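Local coordinates for uncharacterized NTF2-like protein (Burkholderia xenovorans LB400, PDB 3FGY) that is of unknown function but belongs to the SnoaL-like branch of the NTF2-like fold, whose pocket between helices and a curved sheet probably binds a small ligand, at residues V104-V109 and R118-T123; E66-E71 and F87-V92; Q78-L83 and T108-K113; D33-I38 and V114-E119. All coordinates share one frame; numbering follows the deposited sequence.

Interaction 1. Residues V104-V109 and R118-T123; sequences VFAITV and REYIDT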
loop_
_atom_site.group_PDB
_atom_site.type_symbol
_atom_site.label_atom_id
_atom_site.label_comp_id
_atom_site.label_asym_id
_atom_site.label_seq_id
_atom_site.Cartn_x
_atom_site.Cartn_y
_atom_site.Cartn_z
ATOM N N VAL A 104 2.173 -3.331 -0.442
ATOM C CA VAL A 104 3.136 -2.367 -0.951
ATOM C C VAL A 104 4.170 -2.068 0.134
ATOM O O VAL A 104 3.837 -1.832 1.294
ATOM C CB VAL A 104 2.440 -1.056 -1.388
ATOM C CG1 VAL A 104 3.483 0.056 -1.735
ATOM C CG2 VAL A 104 1.478 -1.326 -2.564
ATOM N N PHE A 105 5.449 -2.059 -0.267
ATOM C CA PHE A 105 6.523 -1.565 0.594
ATOM C C PHE A 105 6.965 -0.236 -0.003
ATOM O O PHE A 105 7.392 -0.182 -1.150
ATOM C CB PHE A 105 7.721 -2.522 0.639
ATOM C CG PHE A 105 7.526 -3.714 1.524
ATOM C CD1 PHE A 105 6.264 -4.298 1.695
ATOM C CD2 PHE A 105 8.598 -4.257 2.199
ATOM C CE1 PHE A 105 6.090 -5.422 2.498
ATOM C CE2 PHE A 105 8.427 -5.384 3.003
ATOM C CZ PHE A 105 7.182 -5.966 3.141
ATOM N N ALA A 106 6.806 0.834 0.745
ATOM C CA ALA A 106 7.179 2.180 0.295
ATOM C C ALA A 106 8.520 2.475 0.929
ATOM O O ALA A 106 8.649 2.546 2.164
ATOM C CB ALA A 106 6.144 3.219 0.716
ATOM N N ILE A 107 9.513 2.606 0.067
ATOM C CA ILE A 107 10.907 2.695 0.485
ATOM C C ILE A 107 11.503 4.039 0.067
ATOM O O ILE A 107 11.219 4.544 -1.024
ATOM C CB ILE A 107 11.735 1.506 -0.055
ATOM C CG1 ILE A 107 11.102 0.182 0.396
ATOM C CG2 ILE A 107 13.175 1.601 0.402
ATOM C CD1 ILE A 107 11.758 -1.035 -0.135
ATOM N N THR A 108 12.323 4.603 0.953
ATOM C CA THR A 108 13.130 5.787 0.669
ATOM C C THR A 108 14.594 5.366 0.719
ATOM O O THR A 108 15.018 4.690 1.669
ATOM C CB THR A 108 12.873 6.914 1.679
ATOM O OG1 THR A 108 11.481 7.247 1.694
ATOM C CG2 THR A 108 13.715 8.161 1.333
ATOM N N VAL A 109 15.333 5.719 -0.335
ATOM C CA VAL A 109 16.754 5.435 -0.436
ATOM C C VAL A 109 17.480 6.767 -0.454
ATOM O O VAL A 109 17.110 7.664 -1.223
ATOM C CB VAL A 109 17.091 4.708 -1.733
ATOM C CG1 VAL A 109 18.631 4.468 -1.845
ATOM C CG2 VAL A 109 16.260 3.426 -1.863
ATOM N N ARG A 118 7.921 1.618 4.854
ATOM C CA ARG A 118 6.610 1.492 5.456
ATOM C C ARG A 118 5.832 0.450 4.651
ATOM O O ARG A 118 5.743 0.581 3.441
ATOM C CB ARG A 118 5.892 2.840 5.436
ATOM C CG ARG A 118 4.796 2.907 6.439
ATOM C CD ARG A 118 3.840 4.073 6.292
ATOM N NE ARG A 118 2.676 3.622 7.028
ATOM C CZ ARG A 118 2.472 3.809 8.326
ATOM N NH1 ARG A 118 3.237 4.610 9.017
ATOM N NH2 ARG A 118 1.434 3.224 8.912
ATOM N N GLU A 119 5.285 -0.564 5.326
ATOM C CA GLU A 119 4.436 -1.543 4.687
ATOM C C GLU A 119 2.950 -1.144 4.723
ATOM O O GLU A 119 2.442 -0.628 5.726
ATOM C CB GLU A 119 4.560 -2.912 5.362
ATOM C CG GLU A 119 5.954 -3.439 5.528
ATOM C CD GLU A 119 5.974 -4.904 5.982
ATOM O OE1 GLU A 119 4.879 -5.556 6.021
ATOM O OE2 GLU A 119 7.072 -5.397 6.300
ATOM N N TYR A 120 2.275 -1.489 3.631
ATOM C CA TYR A 120 0.840 -1.366 3.492
ATOM C C TYR A 120 0.361 -2.791 3.157
ATOM O O TYR A 120 0.678 -3.319 2.108
ATOM C CB TYR A 120 0.475 -0.373 2.408
ATOM C CG TYR A 120 1.000 1.030 2.661
ATOM C CD1 TYR A 120 2.334 1.344 2.390
ATOM C CD2 TYR A 120 0.180 2.057 3.132
ATOM C CE1 TYR A 120 2.826 2.634 2.586
ATOM C CE2 TYR A 120 0.675 3.340 3.329
ATOM C CZ TYR A 120 1.986 3.636 3.074
ATOM O OH TYR A 120 2.504 4.921 3.241
ATOM N N ILE A 121 -0.389 -3.383 4.088
ATOM C CA ILE A 121 -0.727 -4.791 4.064
ATOM C C ILE A 121 -2.182 -5.000 4.503
ATOM O O ILE A 121 -2.856 -4.070 4.950
ATOM C CB ILE A 121 0.240 -5.597 4.983
ATOM C CG1 ILE A 121 0.067 -5.169 6.440
ATOM C CG2 ILE A 121 1.710 -5.470 4.465
ATOM C CD1 ILE A 121 1.002 -5.884 7.365
ATOM N N ASP A 122 -2.674 -6.227 4.352
ATOM C CA ASP A 122 -4.013 -6.589 4.826
ATOM C C ASP A 122 -3.953 -6.873 6.321
ATOM O O ASP A 122 -3.835 -8.015 6.760
ATOM C CB ASP A 122 -4.546 -7.802 4.051
ATOM C CG ASP A 122 -6.047 -7.982 4.183
ATOM O OD1 ASP A 122 -6.646 -7.490 5.172
ATOM O OD2 ASP A 122 -6.625 -8.647 3.276
ATOM N N THR A 123 -4.013 -5.791 7.104
ATOM C CA THR A 123 -3.860 -5.917 8.559
ATOM C C THR A 123 -4.972 -6.768 9.219
ATOM O O THR A 123 -4.740 -7.467 10.204
ATOM C CB THR A 123 -3.748 -4.518 9.216
ATOM O OG1 THR A 123 -4.832 -3.699 8.798
ATOM C CG2 THR A 123 -2.448 -3.800 8.901
#
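E119 runs alongside F105, its carboxylate stacked on the phenyl ring with the planes only 20° apart. E119 CG sits over the ring face, 3.8 Å from the F105 centroid, in a CH-pi contact, and E119 OE2 comes within 3.2 Å of F105 CZ. The two form a non-hydrogen-bonded pair in the antiparallel hairpin of strands 98-110 and 113-120, central in the NTF2-like sheet. That pairing puts both on one face, and with CG anti to the carbonyl carbon in each (chi1 -78° for F105, -52° for E119) the side chains stay alongside each other there. Hydrogen-bonded pairs flank it: V104 with Y120, where Y120 N reaches V104 O at 2.8 Å, and A106 with R118, where A106 N reaches R118 O at 2.9 Å. Further out, the E119 carboxylate has a partner at each oxygen: the indole of W36 donates to OE2, and OE1 bonds a bound molecule that was not identified. W103 meets F105 edge-to-face. On the other face of the hairpin V104, A106 and Y120 gather, and there V104 packs on Y120 of the second subunit while Y120 packs on its V85. Within the hairpin the Y120 ring lies edge-on to its neighbours: V104 O is in the ring plane, 3.7 Å from Y120 CD1, and A106 CB is 3.9 Å from Y120 CE1.

Interaction 2. Residues E66-E71 and F87-V92; sequences EISYPE and FATGRV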
loop_
_atom_site.group_PDB
_atom_site.type_symbol
_atom_site.label_atom_id
_atom_site.label_comp_id
_atom_site.label_asym_id
_atom_site.label_seq_id
_atom_site.Cartn_x
_atom_site.Cartn_y
_atom_site.Cartn_z
ATOM N N GLU A 66 5.589 -18.584 7.584
ATOM C CA GLU A 66 6.088 -19.124 6.335
ATOM C C GLU A 66 5.490 -18.232 5.263
ATOM O O GLU A 66 4.273 -18.024 5.250
ATOM C CB GLU A 66 5.611 -20.565 6.165
ATOM C CG GLU A 66 6.230 -21.549 7.170
ATOM C CD GLU A 66 5.484 -22.862 7.301
ATOM O OE1 GLU A 66 4.501 -23.073 6.572
ATOM O OE2 GLU A 66 5.898 -23.708 8.141
ATOM N N ILE A 67 6.333 -17.648 4.417
ATOM C CA ILE A 67 5.849 -16.726 3.412
ATOM C C ILE A 67 6.422 -17.080 2.041
ATOM O O ILE A 67 7.605 -17.453 1.903
ATOM C CB ILE A 67 6.113 -15.256 3.807
ATOM C CG1 ILE A 67 5.367 -14.307 2.865
ATOM C CG2 ILE A 67 7.619 -14.975 3.866
ATOM C CD1 ILE A 67 5.391 -12.863 3.303
ATOM N N SER A 68 5.557 -16.998 1.041
ATOM C CA SER A 68 5.883 -17.317 -0.351
ATOM C C SER A 68 5.448 -16.165 -1.232
ATOM O O SER A 68 4.379 -15.610 -1.033
ATOM C CB SER A 68 5.117 -18.567 -0.818
ATOM O OG SER A 68 5.521 -19.731 -0.129
ATOM N N TYR A 69 6.237 -15.866 -2.253
ATOM C CA TYR A 69 5.902 -14.845 -3.223
ATOM C C TYR A 69 5.788 -15.565 -4.569
ATOM O O TYR A 69 6.819 -15.963 -5.132
ATOM C CB TYR A 69 7.015 -13.774 -3.233
ATOM C CG TYR A 69 7.351 -13.258 -1.838
ATOM C CD1 TYR A 69 6.626 -12.209 -1.260
ATOM C CD2 TYR A 69 8.353 -13.864 -1.074
ATOM C CE1 TYR A 69 6.924 -11.746 0.033
ATOM C CE2 TYR A 69 8.667 -13.417 0.221
ATOM C CZ TYR A 69 7.942 -12.364 0.777
ATOM O OH TYR A 69 8.265 -11.936 2.063
ATOM N N PRO A 70 4.552 -15.851 -5.028
ATOM C CA PRO A 70 4.416 -16.647 -6.265
ATOM C C PRO A 70 5.015 -15.999 -7.520
ATOM O O PRO A 70 5.489 -16.723 -8.400
ATOM C CB PRO A 70 2.898 -16.834 -6.441
ATOM C CG PRO A 70 2.233 -16.109 -5.320
ATOM C CD PRO A 70 3.250 -15.519 -4.403
ATOM N N GLU A 71 4.969 -14.668 -7.592
ATOM C CA GLU A 71 5.453 -13.919 -8.758
ATOM C C GLU A 71 6.369 -12.790 -8.325
ATOM O O GLU A 71 6.297 -12.309 -7.181
ATOM C CB GLU A 71 4.308 -13.346 -9.585
ATOM C CG GLU A 71 3.311 -14.356 -10.157
ATOM C CD GLU A 71 3.939 -15.383 -11.097
ATOM O OE1 GLU A 71 4.946 -15.064 -11.770
ATOM O OE2 GLU A 71 3.418 -16.520 -11.168
ATOM N N PHE A 87 2.603 -9.573 -3.921
ATOM C CA PHE A 87 1.561 -10.466 -3.418
ATOM C C PHE A 87 2.261 -11.644 -2.762
ATOM O O PHE A 87 3.265 -12.147 -3.273
ATOM C CB PHE A 87 0.626 -10.890 -4.550
ATOM C CG PHE A 87 -0.375 -11.943 -4.158
ATOM C CD1 PHE A 87 -1.574 -11.606 -3.558
ATOM C CD2 PHE A 87 -0.103 -13.270 -4.396
ATOM C CE1 PHE A 87 -2.497 -12.606 -3.193
ATOM C CE2 PHE A 87 -0.989 -14.249 -4.035
ATOM C CZ PHE A 87 -2.190 -13.921 -3.436
ATOM N N ALA A 88 1.764 -12.034 -1.597
ATOM C CA ALA A 88 2.300 -13.155 -0.842
ATOM C C ALA A 88 1.208 -14.098 -0.432
ATOM O O ALA A 88 0.058 -13.683 -0.234
ATOM C CB ALA A 88 3.023 -12.676 0.444
ATOM N N THR A 89 1.589 -15.359 -0.278
ATOM C CA THR A 89 0.775 -16.325 0.423
ATOM C C THR A 89 1.580 -16.806 1.632
ATOM O O THR A 89 2.820 -16.812 1.623
ATOM C CB THR A 89 0.376 -17.500 -0.469
ATOM O OG1 THR A 89 1.547 -18.180 -0.922
ATOM C CG2 THR A 89 -0.432 -17.015 -1.673
ATOM N N GLY A 90 0.907 -17.155 2.713
ATOM C CA GLY A 90 1.615 -17.575 3.888
ATOM C C GLY A 90 0.855 -18.459 4.844
ATOM O O GLY A 90 -0.336 -18.714 4.677
ATOM N N ARG A 91 1.574 -18.913 5.858
ATOM C CA ARG A 91 1.013 -19.686 6.934
ATOM C C ARG A 91 1.673 -19.295 8.243
ATOM O O ARG A 91 2.891 -19.141 8.322
ATOM C CB ARG A 91 1.167 -21.161 6.660
ATOM C CG ARG A 91 0.465 -22.045 7.684
ATOM C CD ARG A 91 0.330 -23.463 7.134
ATOM N NE ARG A 91 1.640 -24.113 7.010
ATOM C CZ ARG A 91 1.858 -25.328 6.478
ATOM N NH1 ARG A 91 0.867 -26.088 6.008
ATOM N NH2 ARG A 91 3.096 -25.800 6.428
ATOM N N VAL A 92 0.844 -19.078 9.248
ATOM C CA VAL A 92 1.305 -18.708 10.575
ATOM C C VAL A 92 1.627 -19.972 11.340
ATOM O O VAL A 92 0.783 -20.861 11.484
ATOM C CB VAL A 92 0.263 -17.841 11.331
ATOM C CG1 VAL A 92 0.753 -17.544 12.748
ATOM C CG2 VAL A 92 -0.006 -16.546 10.583
HETATM O O HOH W 1 3.398 -12.751 -6.090
HETATM O O HOH W 2 5.041 -10.211 -5.490
#
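The F87 ring takes P70 at its edge: P70 CG lies in the ring plane, 3.8 Å from F87 CD2, and the proline is turned roughly perpendicular to the phenyl side chain. The R91 guanidinium is likewise met along its edge, here by the E66 carboxylate, with the two planes turned 58° apart. One oxygen, E66 OE1, serves both R91 NE at 3.1 Å and, more weakly, R91 NH2; these bent bonds make up a salt bridge near the surface. The bend of R91 at chi3 (68°) turns its nitrogens back to that oxygen. E66 OE2 has a second positive partner, K93. Between these ends runs the antiparallel hairpin of strands 65-78 and 81-92 at the margin of the NTF2-like sheet, with E66-R91 and S68-T89 as hydrogen-bonded pairs; S68 N reaches T89 O at 2.8 Å. I67 and Y69 both lean on A88 CB, I67 CD1, in the conformer described, at 3.7 Å and Y69 CD1 at 4.0 Å. Past S68 the direct ladder stops at P70, and two waters take over: one links E71 N to F87 O, 2.9 Å from each, and the other lies between E71 O and F87 N.

Interaction 3. Residues Q78-L83 and T108-K113; sequences QGERVL and TVRKSK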
loop_
_atom_site.group_PDB
_atom_site.type_symbol
_atom_site.label_atom_id
_atom_site.label_comp_id
_atom_site.label_asym_id
_atom_site.label_seq_id
_atom_site.Cartn_x
_atom_site.Cartn_y
_atom_site.Cartn_z
ATOM N N GLN A 78 10.557 6.852 -8.316
ATOM C CA GLN A 78 10.622 8.253 -8.692
ATOM C C GLN A 78 11.349 8.987 -7.568
ATOM O O GLN A 78 11.104 8.729 -6.375
ATOM C CB GLN A 78 9.212 8.817 -8.928
ATOM C CG GLN A 78 9.220 10.191 -9.564
ATOM C CD GLN A 78 7.834 10.686 -9.935
ATOM O OE1 GLN A 78 6.845 10.339 -9.307
ATOM N NE2 GLN A 78 7.774 11.555 -10.955
ATOM N N GLY A 79 12.298 9.834 -7.942
ATOM C CA GLY A 79 13.044 10.583 -6.962
ATOM C C GLY A 79 13.809 9.635 -6.059
ATOM O O GLY A 79 14.482 8.730 -6.541
ATOM N N GLU A 80 13.664 9.830 -4.753
ATOM C CA GLU A 80 14.350 8.995 -3.768
ATOM C C GLU A 80 13.476 7.820 -3.326
ATOM O O GLU A 80 13.830 7.086 -2.410
ATOM C CB GLU A 80 14.795 9.832 -2.556
ATOM C CG GLU A 80 13.692 10.268 -1.595
ATOM C CD GLU A 80 14.192 11.202 -0.495
ATOM O OE1 GLU A 80 15.401 11.506 -0.458
ATOM O OE2 GLU A 80 13.363 11.640 0.325
ATOM N N ARG A 81 12.337 7.637 -3.981
ATOM C CA ARG A 81 11.353 6.652 -3.566
ATOM C C ARG A 81 11.308 5.440 -4.490
ATOM O O ARG A 81 11.422 5.593 -5.698
ATOM C CB ARG A 81 9.977 7.320 -3.506
ATOM C CG ARG A 81 9.941 8.553 -2.601
ATOM C CD ARG A 81 9.743 8.160 -1.157
ATOM N NE ARG A 81 8.329 7.951 -0.808
ATOM C CZ ARG A 81 7.915 7.197 0.215
ATOM N NH1 ARG A 81 8.763 6.532 0.980
ATOM N NH2 ARG A 81 6.627 7.082 0.459
ATOM N N VAL A 82 11.176 4.254 -3.896
ATOM C CA VAL A 82 10.930 3.018 -4.611
ATOM C C VAL A 82 9.762 2.351 -3.893
ATOM O O VAL A 82 9.844 2.051 -2.711
ATOM C CB VAL A 82 12.173 2.079 -4.593
ATOM C CG1 VAL A 82 11.905 0.844 -5.388
ATOM C CG2 VAL A 82 13.385 2.794 -5.172
ATOM N N LEU A 83 8.642 2.214 -4.591
ATOM C CA LEU A 83 7.520 1.480 -4.059
ATOM C C LEU A 83 7.520 0.109 -4.701
ATOM O O LEU A 83 7.591 -0.023 -5.933
ATOM C CB LEU A 83 6.228 2.242 -4.301
ATOM C CG LEU A 83 5.879 3.200 -3.162
ATOM C CD1 LEU A 83 6.953 4.267 -2.884
ATOM C CD2 LEU A 83 4.475 3.810 -3.412
ATOM N N THR A 108 12.323 4.603 0.953
ATOM C CA THR A 108 13.130 5.787 0.669
ATOM C C THR A 108 14.594 5.366 0.719
ATOM O O THR A 108 15.018 4.690 1.669
ATOM C CB THR A 108 12.873 6.914 1.679
ATOM O OG1 THR A 108 11.481 7.247 1.694
ATOM C CG2 THR A 108 13.715 8.161 1.333
ATOM N N VAL A 109 15.333 5.719 -0.335
ATOM C CA VAL A 109 16.754 5.435 -0.436
ATOM C C VAL A 109 17.480 6.767 -0.454
ATOM O O VAL A 109 17.110 7.664 -1.223
ATOM C CB VAL A 109 17.091 4.708 -1.733
ATOM C CG1 VAL A 109 18.631 4.468 -1.845
ATOM C CG2 VAL A 109 16.260 3.426 -1.863
ATOM N N ARG A 110 18.495 6.885 0.402
ATOM C CA ARG A 110 19.370 8.060 0.455
ATOM C C ARG A 110 20.811 7.610 0.657
ATOM O O ARG A 110 21.072 6.676 1.418
ATOM C CB ARG A 110 18.975 8.967 1.616
ATOM C CG ARG A 110 17.652 9.660 1.427
ATOM C CD ARG A 110 17.240 10.391 2.686
ATOM N NE ARG A 110 16.004 11.127 2.464
ATOM C CZ ARG A 110 15.138 11.452 3.421
ATOM N NH1 ARG A 110 15.373 11.143 4.694
ATOM N NH2 ARG A 110 14.026 12.106 3.108
ATOM N N LYS A 111 21.746 8.271 -0.029
ATOM C CA LYS A 111 23.167 7.934 0.097
ATOM C C LYS A 111 23.383 6.437 -0.150
ATOM O O LYS A 111 24.172 5.783 0.543
ATOM C CB LYS A 111 23.697 8.326 1.490
ATOM C CG LYS A 111 23.433 9.784 1.908
ATOM C CD LYS A 111 24.605 10.692 1.599
ATOM N N SER A 112 22.626 5.889 -1.099
ATOM C CA SER A 112 22.793 4.508 -1.544
ATOM C C SER A 112 22.418 3.462 -0.483
ATOM O O SER A 112 22.776 2.280 -0.610
ATOM C CB SER A 112 24.226 4.285 -2.051
ATOM O OG SER A 112 24.567 5.290 -2.990
ATOM N N LYS A 113 21.651 3.894 0.523
ATOM C CA LYS A 113 21.206 3.031 1.601
ATOM C C LYS A 113 19.683 3.141 1.745
ATOM O O LYS A 113 19.115 4.233 1.637
ATOM C CB LYS A 113 21.823 3.485 2.920
ATOM C CG LYS A 113 23.337 3.482 2.961
ATOM C CD LYS A 113 23.902 2.116 3.300
ATOM C CE LYS A 113 25.408 2.205 3.555
ATOM N NZ LYS A 113 25.957 0.952 4.157
#
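E80 turns its CG into the space between its own backbone N and carbonyl carbon (chi1 74°) and then runs out extended, which carries its carboxylate across to R110. R81, next in line, bends twice instead (chi2 -83°, chi3 -84°) and folds its guanidinium back toward T108. R81 opens strand 81-92, which pairs antiparallel with strand 98-110 in the sheet of this NTF2-like fold, and E80 sits in the turn just before it. Each strand ends here in a tight turn, type II' from Q78 to R81 and type I' from R110 to K113, and E80 and R110 join the two. In the E80 conformer described here, one of two modelled, R110 grips the carboxylate side-on with two nitrogens, NE to E80 OE1 at 3.0 Å and NH2 to E80 OE2 at 2.9 Å. The NE bond leaves in the guanidinium plane but reaches OE1 from above the carboxylate plane. T108 CG2 fills the angle beneath this salt bridge, 3.6 Å from E80 CD and 3.8 Å above the guanidinium plane of R110. The other branch of T108 is polar: OG1 accepts from R81 NH1 at 2.9 Å. R81 has a stronger tie across the dimer interface, since its NE forms a salt bridge with E74 of the second subunit, so one guanidinium joins the hairpin to the partner chain. On the backbone, V109 N gives a nearly straight bond to E80 O at 2.9 Å, and on the reverse face, against helix 5-20, V82 CG2 approaches V109 CG2 at 4.4 Å.

Interaction 4. Residues D33-I38 and V114-E119; sequences DIEWII and VTSIRE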
loop_
_atom_site.group_PDB
_atom_site.type_symbol
_atom_site.label_atom_id
_atom_site.label_comp_id
_atom_site.label_asym_id
_atom_site.label_seq_id
_atom_site.Cartn_x
_atom_site.Cartn_y
_atom_site.Cartn_z
ATOM N N ASP A 33 20.324 4.321 10.727
ATOM C CA ASP A 33 19.093 4.790 11.357
ATOM C C ASP A 33 17.863 4.269 10.596
ATOM O O ASP A 33 16.786 4.879 10.646
ATOM C CB ASP A 33 19.075 6.329 11.402
ATOM C CG ASP A 33 19.362 6.968 10.043
ATOM O OD1 ASP A 33 19.858 6.258 9.133
ATOM O OD2 ASP A 33 19.091 8.186 9.883
ATOM N N ILE A 34 18.013 3.132 9.908
ATOM C CA ILE A 34 16.896 2.564 9.123
ATOM C C ILE A 34 15.653 2.406 10.006
ATOM O O ILE A 34 15.746 1.993 11.142
ATOM C CB ILE A 34 17.292 1.212 8.462
ATOM C CG1 ILE A 34 16.161 0.695 7.575
ATOM C CG2 ILE A 34 17.662 0.178 9.516
ATOM C CD1 ILE A 34 16.598 -0.363 6.562
ATOM N N GLU A 35 14.500 2.789 9.474
ATOM C CA GLU A 35 13.215 2.692 10.139
ATOM C C GLU A 35 12.318 1.807 9.280
ATOM O O GLU A 35 12.200 2.082 8.094
ATOM C CB GLU A 35 12.623 4.095 10.174
ATOM C CG GLU A 35 11.263 4.213 10.758
ATOM C CD GLU A 35 10.748 5.620 10.625
ATOM O OE1 GLU A 35 10.223 5.972 9.540
ATOM O OE2 GLU A 35 10.885 6.374 11.599
ATOM N N TRP A 36 11.713 0.769 9.861
ATOM C CA TRP A 36 10.807 -0.116 9.130
ATOM C C TRP A 36 9.511 -0.214 9.910
ATOM O O TRP A 36 9.449 -0.786 11.018
ATOM C CB TRP A 36 11.473 -1.482 8.948
ATOM C CG TRP A 36 10.791 -2.531 8.119
ATOM C CD1 TRP A 36 9.447 -2.647 7.817
ATOM C CD2 TRP A 36 11.428 -3.658 7.520
ATOM N NE1 TRP A 36 9.231 -3.782 7.044
ATOM C CE2 TRP A 36 10.419 -4.421 6.862
ATOM C CE3 TRP A 36 12.750 -4.103 7.474
ATOM C CZ2 TRP A 36 10.709 -5.580 6.180
ATOM C CZ3 TRP A 36 13.031 -5.231 6.786
ATOM C CH2 TRP A 36 12.024 -5.975 6.162
ATOM N N ILE A 37 8.465 0.337 9.303
ATOM C CA ILE A 37 7.157 0.461 9.933
ATOM C C ILE A 37 6.209 -0.605 9.405
ATOM O O ILE A 37 6.009 -0.725 8.186
ATOM C CB ILE A 37 6.558 1.873 9.684
ATOM C CG1 ILE A 37 7.492 2.997 10.194
ATOM C CG2 ILE A 37 5.160 1.975 10.277
ATOM C CD1 ILE A 37 7.011 4.402 9.847
ATOM N N ILE A 38 5.610 -1.364 10.314
ATOM C CA ILE A 38 4.702 -2.439 9.993
ATOM C C ILE A 38 3.396 -2.167 10.740
ATOM O O ILE A 38 3.382 -2.096 11.962
ATOM C CB ILE A 38 5.308 -3.803 10.383
ATOM C CG1 ILE A 38 6.649 -4.010 9.652
ATOM C CG2 ILE A 38 4.294 -4.923 10.066
ATOM C CD1 ILE A 38 7.236 -5.409 9.891
ATOM N N VAL A 114 19.036 2.018 2.021
ATOM C CA VAL A 114 17.641 2.040 2.414
ATOM C C VAL A 114 17.503 2.713 3.777
ATOM O O VAL A 114 18.143 2.294 4.750
ATOM C CB VAL A 114 17.048 0.624 2.469
ATOM C CG1 VAL A 114 15.602 0.684 2.989
ATOM C CG2 VAL A 114 17.130 -0.037 1.084
ATOM N N THR A 115 16.708 3.781 3.832
ATOM C CA THR A 115 16.569 4.579 5.048
ATOM C C THR A 115 15.211 4.477 5.735
ATOM O O THR A 115 15.144 4.571 6.959
ATOM C CB THR A 115 16.883 6.076 4.768
ATOM O OG1 THR A 115 15.856 6.665 3.945
ATOM C CG2 THR A 115 18.252 6.204 4.090
ATOM N N SER A 116 14.132 4.312 4.968
ATOM C CA SER A 116 12.786 4.195 5.545
ATOM C C SER A 116 11.999 3.205 4.730
ATOM O O SER A 116 12.082 3.208 3.489
ATOM C CB SER A 116 12.047 5.536 5.493
ATOM O OG SER A 116 12.736 6.520 6.252
ATOM N N ILE A 117 11.257 2.361 5.430
ATOM C CA ILE A 117 10.340 1.418 4.824
ATOM C C ILE A 117 9.028 1.555 5.581
ATOM O O ILE A 117 9.019 1.595 6.803
ATOM C CB ILE A 117 10.840 -0.034 5.001
ATOM C CG1 ILE A 117 12.211 -0.216 4.344
ATOM C CG2 ILE A 117 9.813 -1.091 4.521
ATOM C CD1 ILE A 117 12.905 -1.467 4.773
ATOM N N ARG A 118 7.921 1.618 4.854
ATOM C CA ARG A 118 6.610 1.492 5.456
ATOM C C ARG A 118 5.832 0.450 4.651
ATOM O O ARG A 118 5.743 0.581 3.441
ATOM C CB ARG A 118 5.892 2.840 5.436
ATOM C CG ARG A 118 4.796 2.907 6.439
ATOM C CD ARG A 118 3.840 4.073 6.292
ATOM N NE ARG A 118 2.676 3.622 7.028
ATOM C CZ ARG A 118 2.472 3.809 8.326
ATOM N NH1 ARG A 118 3.237 4.610 9.017
ATOM N NH2 ARG A 118 1.434 3.224 8.912
ATOM N N GLU A 119 5.285 -0.564 5.326
ATOM C CA GLU A 119 4.436 -1.543 4.687
ATOM C C GLU A 119 2.950 -1.144 4.723
ATOM O O GLU A 119 2.442 -0.628 5.726
ATOM C CB GLU A 119 4.560 -2.912 5.362
ATOM C CG GLU A 119 5.954 -3.439 5.528
ATOM C CD GLU A 119 5.974 -4.904 5.982
ATOM O OE1 GLU A 119 4.879 -5.556 6.021
ATOM O OE2 GLU A 119 7.072 -5.397 6.300
HETATM O O HOH W 3 15.382 6.522 8.743
HETATM O O HOH W 4 9.532 4.463 7.610
#
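W36 reaches across a parallel strand pair to E119, two residues further along the register, and its NE1 meets OE2 on the anti side of the carboxylate, the less usual approach, at 2.8 Å. The acceptor stays close to the indole plane, so the carboxylate sits at the ring edge. With CG anti to the backbone N (chi1 -175°), W36 lays a face of its indole against I117, whose CG2 makes a CH-pi contact 3.8 Å from the centroid of the five-membered ring, while I117 CD1 rests over the six-membered side of the same indole. I38 CD1 adds an apolar neighbour to E119 OE2 at 3.6 Å. The other face of the sheet carries I37 CG2, lying over the guanidinium of R118, 3.5 Å from NH1 in the R118 conformer described, one of two modelled. The strands run almost exactly parallel, and bonds zigzag between them: E35 takes T115 O through its N and offers its O to I117 N at 2.8 Å, and I37 does the same with I117 O and E119 N. At the start a water bridges D33 O and T115 O, where T115 and S116 both face T108 in a classic beta bulge. Helix 50-64 covers W36 through L54, L57 and L58, and M18 of helix 5-20 closes in as well. Helices packed over a curved, bulged sheet, with a buried tryptophan and acid between them, fit the pocket of an NTF2-like fold.

In the fold
All four contacts are rungs of one mixed sheet. Interactions 1 and 4 share R118 and E119 on strand 113-120, their centres 8 Å apart, and together bring E119 against both the F105 ring and the edge of W36, where its other oxygen meets an unidentified molecule, perhaps from the crystallisation liquor, that may mark the pocket. Interactions 1 and 3 share T108 and V109, and I107 N probably bonds V82 O at 2.9 Å; both also touch the second subunit. T108 N and O probably bond S116 O and T115 N, tying interaction 3 to the bulge of interaction 4. Interaction 2 sits at the far end, its centre 26 Å from that of interaction 3, though both use strand 81-92.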